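Nadph-flavin oxidoreductase (Vibrio harveyi, PDB 1BKJ) catalyses the NADPH-dependent reduction of FMN to FMNH2 as a flavin-carrying homodimer, supplying reduced flavin to luciferase for bioluminescence. Local coordinates at residues A61-N66 against A137-L142; S149-G154 against L229-S234. All coordinates share one frame; numbering follows the deposited sequence.

Contact 1 (A61-N66 against A137-L142); sequences AQFAGN and AQVDEL
The ring of F63 has Q138 CB over one face and L142 CD2 at its edge. V139 CG2 comes in obliquely near the root of the ring. The face contact is a CH-pi interaction. Q138 CB stands 3.9 Å from the centroid of the F63 ring, 21° off the normal, and is displaced toward the rim, where F63 CZ is its nearest atom. The amide plane of Q138 is turned 65° from the ring and does not stack on it; the Q138 chain is bent at chi2. At the edge, F63 CE2 meets L142 CD2 at 4.0 Å. Closer to the backbone, F63 CB and V139 CG2 are 3.7 Å apart. The CG of F63 is anti to its carbonyl carbon (chi1 -75°), and this sends the ring across to the other helix. No hydrogen bond joins the two segments. V139 and L142 also touch L60, one turn before F63, so the apolar contact runs on along helix 54-63. This is helix-to-helix packing by one aromatic side chain within the nitroreductase fold, with the side chain of F63 about 11 Å from the bound FMN.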
loop_
_atom_site.group_PDB
_atom_site.type_symbol
_atom_site.label_atom_id
_atom_site.label_comp_id
_atom_site.label_asym_id
_atom_site.label_seq_id
_atom_site.Cartn_x
_atom_site.Cartn_y
_atom_site.Cartn_z
ATOM N N ALA A 61 -3.064 2.311 22.546
ATOM C CA ALA A 61 -2.612 3.705 22.501
ATOM C C ALA A 61 -1.213 3.811 23.088
ATOM O O ALA A 61 -0.371 4.514 22.553
ATOM C CB ALA A 61 -3.590 4.619 23.251
ATOM N N GLN A 62 -0.955 3.013 24.126
ATOM C CA GLN A 62 0.340 2.965 24.790
ATOM C C GLN A 62 1.349 2.271 23.879
ATOM O O GLN A 62 2.471 2.757 23.699
ATOM C CB GLN A 62 0.221 2.216 26.121
ATOM C CG GLN A 62 1.494 2.145 26.941
ATOM C CD GLN A 62 1.279 1.408 28.225
ATOM O OE1 GLN A 62 0.530 1.860 29.100
ATOM N NE2 GLN A 62 1.904 0.248 28.345
ATOM N N PHE A 63 0.915 1.175 23.254
ATOM C CA PHE A 63 1.771 0.410 22.357
ATOM C C PHE A 63 2.111 1.156 21.078
ATOM O O PHE A 63 3.064 0.806 20.399
ATOM C CB PHE A 63 1.150 -0.951 22.044
ATOM C CG PHE A 63 1.248 -1.953 23.172
ATOM C CD1 PHE A 63 2.288 -1.886 24.120
ATOM C CD2 PHE A 63 0.287 -2.970 23.295
ATOM C CE1 PHE A 63 2.371 -2.818 25.187
ATOM C CE2 PHE A 63 0.353 -3.912 24.354
ATOM C CZ PHE A 63 1.398 -3.835 25.304
ATOM N N ALA A 64 1.345 2.208 20.788
ATOM C CA ALA A 64 1.557 3.062 19.621
ATOM C C ALA A 64 2.491 4.223 19.959
ATOM O O ALA A 64 2.848 5.008 19.081
ATOM C CB ALA A 64 0.219 3.598 19.103
ATOM N N GLY A 65 2.887 4.319 21.229
ATOM C CA GLY A 65 3.777 5.381 21.686
ATOM C C GLY A 65 3.024 6.515 22.340
ATOM O O GLY A 65 3.354 7.684 22.128
ATOM N N ASN A 66 2.029 6.147 23.154
ATOM C CA ASN A 66 1.139 7.078 23.866
ATOM C C ASN A 66 0.460 8.090 22.933
ATOM O O ASN A 66 0.512 9.309 23.148
ATOM C CB ASN A 66 1.839 7.760 25.054
ATOM C CG ASN A 66 2.143 6.794 26.182
ATOM O OD1 ASN A 66 1.297 5.985 26.583
ATOM N ND2 ASN A 66 3.351 6.875 26.707
ATOM N N ALA A 137 5.529 -7.350 18.819
ATOM C CA ALA A 137 5.270 -8.621 19.514
ATOM C C ALA A 137 4.162 -8.511 20.580
ATOM O O ALA A 137 3.319 -9.406 20.702
ATOM C CB ALA A 137 6.554 -9.158 20.135
ATOM N N GLN A 138 4.122 -7.382 21.291
ATOM C CA GLN A 138 3.102 -7.151 22.314
ATOM C C GLN A 138 1.707 -6.910 21.718
ATOM O O GLN A 138 0.718 -7.417 22.241
ATOM C CB GLN A 138 3.509 -5.992 23.219
ATOM C CG GLN A 138 4.855 -6.180 23.939
ATOM C CD GLN A 138 5.970 -5.355 23.300
ATOM O OE1 GLN A 138 6.477 -5.682 22.211
ATOM N NE2 GLN A 138 6.335 -4.250 23.961
ATOM N N VAL A 139 1.641 -6.176 20.601
ATOM C CA VAL A 139 0.378 -5.888 19.893
ATOM C C VAL A 139 -0.159 -7.196 19.288
ATOM O O VAL A 139 -1.353 -7.481 19.379
ATOM C CB VAL A 139 0.596 -4.820 18.768
ATOM C CG1 VAL A 139 -0.644 -4.663 17.873
ATOM C CG2 VAL A 139 0.942 -3.496 19.386
ATOM N N ASP A 140 0.755 -7.989 18.723
ATOM C CA ASP A 140 0.463 -9.286 18.095
ATOM C C ASP A 140 -0.171 -10.271 19.090
ATOM O O ASP A 140 -1.130 -10.958 18.750
ATOM C CB ASP A 140 1.763 -9.853 17.519
ATOM C CG ASP A 140 1.567 -11.129 16.734
ATOM O OD1 ASP A 140 1.355 -12.185 17.355
ATOM O OD2 ASP A 140 1.679 -11.085 15.492
ATOM N N GLU A 141 0.357 -10.306 20.312
ATOM C CA GLU A 141 -0.153 -11.180 21.364
ATOM C C GLU A 141 -1.509 -10.690 21.867
ATOM O O GLU A 141 -2.412 -11.498 22.104
ATOM C CB GLU A 141 0.849 -11.274 22.522
ATOM N N LEU A 142 -1.667 -9.365 21.962
ATOM C CA LEU A 142 -2.916 -8.734 22.436
ATOM C C LEU A 142 -4.102 -9.047 21.531
ATOM O O LEU A 142 -5.203 -9.347 22.014
ATOM C CB LEU A 142 -2.732 -7.207 22.562
ATOM C CG LEU A 142 -3.855 -6.342 23.152
ATOM C CD1 LEU A 142 -4.238 -6.837 24.543
ATOM C CD2 LEU A 142 -3.392 -4.907 23.216
#

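Contact 2 (S149-G154 against L229-S234); sequences SAVLFG and LPYLNS
Y231 reaches from helix 229-234 to the backbone of strand 149-154 and takes a hydrogen bond there. V151 N donates to Y231 OH at 3.0 Å, and the bond is nearly straight, with an angle of 166° at the hydrogen. The donor lies close to the plane of the tyrosine ring, at its edge. Two side chains pack beside this polar end. V151 CG1 touches Y231 OH at 3.4 Å; the side chains of V151 and Y231 cross at about a right angle. A150 CB lies 3.8 Å from Y231 CE2, oblique to the ring. The same methyl meets L232 CD2 at 3.9 Å, so A150 is gripped by two successive residues of the helix. With chi1 at 164°, CG of Y231 is anti to the backbone N, which brings the hydroxyl end to V151 N. L232 starts off to one side, but its CD2 end turns in to A150.

Further out, Y231 OH has a second polar partner, D140 OD2 of helix 136-142, which forms a salt bridge with K235, whose NZ also hydrogen-bonds to S149 O. The buried hydroxyl is thus held by a backbone amide and a carboxylate, which fixes where the ring ends. Within 229-234, S234 OG donates to the backbone O of Y231 at 2.7 Å.

The strand is an inner one of the antiparallel sheet, between 75-82 and 125-129, and L152 and F153 make a classic beta bulge opposite F79 and lie on helix 98-121. V151 packs on V139 of helix 136-142, and L232 touches T101 of helix 98-121 and T98 of the second subunit, so helix 228-234 contacts strand 149-158, helix 98-121 and the second subunit.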
loop_
_atom_site.group_PDB
_atom_site.type_symbol
_atom_site.label_atom_id
_atom_site.label_comp_id
_atom_site.label_asym_id
_atom_site.label_seq_id
_atom_site.Cartn_x
_atom_site.Cartn_y
_atom_site.Cartn_z
ATOM N N SER A 149 0.836 -14.654 10.202
ATOM C CA SER A 149 0.119 -13.393 10.332
ATOM C C SER A 149 0.995 -12.407 11.092
ATOM O O SER A 149 1.691 -12.800 12.018
ATOM C CB SER A 149 -1.175 -13.649 11.121
ATOM O OG SER A 149 -2.054 -12.549 11.074
ATOM N N ALA A 150 0.932 -11.125 10.724
ATOM C CA ALA A 150 1.722 -10.073 11.387
ATOM C C ALA A 150 1.025 -8.723 11.323
ATOM O O ALA A 150 0.298 -8.459 10.379
ATOM C CB ALA A 150 3.098 -9.957 10.756
ATOM N N VAL A 151 1.253 -7.873 12.327
ATOM C CA VAL A 151 0.660 -6.532 12.372
ATOM C C VAL A 151 1.506 -5.570 11.540
ATOM O O VAL A 151 2.734 -5.681 11.527
ATOM C CB VAL A 151 0.468 -6.004 13.858
ATOM C CG1 VAL A 151 1.767 -6.019 14.637
ATOM C CG2 VAL A 151 -0.107 -4.578 13.868
ATOM N N LEU A 152 0.839 -4.687 10.796
ATOM C CA LEU A 152 1.509 -3.688 9.982
ATOM C C LEU A 152 1.242 -2.271 10.465
ATOM O O LEU A 152 2.176 -1.516 10.696
ATOM C CB LEU A 152 1.135 -3.828 8.513
ATOM C CG LEU A 152 1.739 -4.998 7.739
ATOM C CD1 LEU A 152 1.300 -4.853 6.314
ATOM C CD2 LEU A 152 3.275 -5.025 7.814
ATOM N N PHE A 153 -0.026 -1.884 10.563
ATOM C CA PHE A 153 -0.376 -0.549 11.036
ATOM C C PHE A 153 -1.829 -0.504 11.472
ATOM O O PHE A 153 -2.606 -1.395 11.153
ATOM C CB PHE A 153 -0.103 0.538 9.959
ATOM C CG PHE A 153 -0.768 0.281 8.625
ATOM C CD1 PHE A 153 -2.097 0.692 8.388
ATOM C CD2 PHE A 153 -0.087 -0.410 7.606
ATOM C CE1 PHE A 153 -2.740 0.414 7.171
ATOM C CE2 PHE A 153 -0.722 -0.704 6.373
ATOM C CZ PHE A 153 -2.054 -0.290 6.156
ATOM N N GLY A 154 -2.173 0.565 12.180
ATOM C CA GLY A 154 -3.535 0.790 12.609
ATOM C C GLY A 154 -4.096 1.990 11.861
ATOM O O GLY A 154 -3.397 2.604 11.039
ATOM N N LEU A 229 12.624 -7.585 11.744
ATOM C CA LEU A 229 12.907 -8.849 11.033
ATOM C C LEU A 229 12.753 -10.049 11.997
ATOM O O LEU A 229 12.127 -11.029 11.607
ATOM C CB LEU A 229 14.249 -8.848 10.268
ATOM C CG LEU A 229 14.566 -10.046 9.353
ATOM C CD1 LEU A 229 13.565 -10.160 8.204
ATOM C CD2 LEU A 229 15.965 -9.904 8.808
ATOM N N PRO A 230 13.299 -9.991 13.254
ATOM C CA PRO A 230 13.099 -11.140 14.150
ATOM C C PRO A 230 11.593 -11.351 14.468
ATOM O O PRO A 230 11.139 -12.488 14.594
ATOM C CB PRO A 230 13.877 -10.736 15.403
ATOM C CG PRO A 230 15.008 -10.018 14.854
ATOM C CD PRO A 230 14.388 -9.144 13.796
ATOM N N TYR A 231 10.830 -10.252 14.537
ATOM C CA TYR A 231 9.378 -10.327 14.771
ATOM C C TYR A 231 8.675 -11.045 13.597
ATOM O O TYR A 231 7.832 -11.902 13.833
ATOM C CB TYR A 231 8.746 -8.938 14.995
ATOM C CG TYR A 231 7.221 -8.931 14.859
ATOM C CD1 TYR A 231 6.403 -9.622 15.790
ATOM C CD2 TYR A 231 6.590 -8.302 13.751
ATOM C CE1 TYR A 231 4.989 -9.696 15.609
ATOM C CE2 TYR A 231 5.178 -8.367 13.571
ATOM C CZ TYR A 231 4.393 -9.069 14.505
ATOM O OH TYR A 231 3.031 -9.153 14.334
ATOM N N LEU A 232 8.953 -10.628 12.358
ATOM C CA LEU A 232 8.355 -11.255 11.180
ATOM C C LEU A 232 8.727 -12.738 11.128
ATOM O O LEU A 232 7.843 -13.576 10.969
ATOM C CB LEU A 232 8.784 -10.533 9.895
ATOM C CG LEU A 232 8.203 -9.132 9.609
ATOM C CD1 LEU A 232 8.837 -8.547 8.357
ATOM C CD2 LEU A 232 6.676 -9.170 9.463
ATOM N N ASN A 233 10.003 -13.051 11.387
ATOM C CA ASN A 233 10.513 -14.429 11.401
ATOM C C ASN A 233 9.852 -15.297 12.474
ATOM O O ASN A 233 9.630 -16.481 12.234
ATOM C CB ASN A 233 12.036 -14.465 11.599
ATOM C CG ASN A 233 12.818 -13.886 10.424
ATOM O OD1 ASN A 233 14.019 -13.659 10.545
ATOM N ND2 ASN A 233 12.155 -13.636 9.301
ATOM N N SER A 234 9.520 -14.704 13.633
ATOM C CA SER A 234 8.853 -15.404 14.750
ATOM C C SER A 234 7.412 -15.807 14.391
ATOM O O SER A 234 6.850 -16.724 14.995
ATOM C CB SER A 234 8.854 -14.557 16.043
ATOM O OG SER A 234 7.867 -13.527 16.037
#

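Following the chain, contact 1 begins at helix 54-63, after two helices and strand 46-50. It closes a 70-residue loop when the chain returns as helix 136-142. That loop holds strands 75-82 and 125-129 and helix 98-121. The chain then passes through a short connection into strand 149-158. Contact 2 closes a second loop, of 74 residues, when helix 228-234 comes back to that strand. The loops run in series, neither nesting nor crossing. The centres of contacts 1 and 2 lie about 12 Å apart. Helix 136-142, part of contact 1, also touches both segments of contact 2; V139 has one methyl in each. Together they tie two core helices and the C-terminal helix to the central sheet.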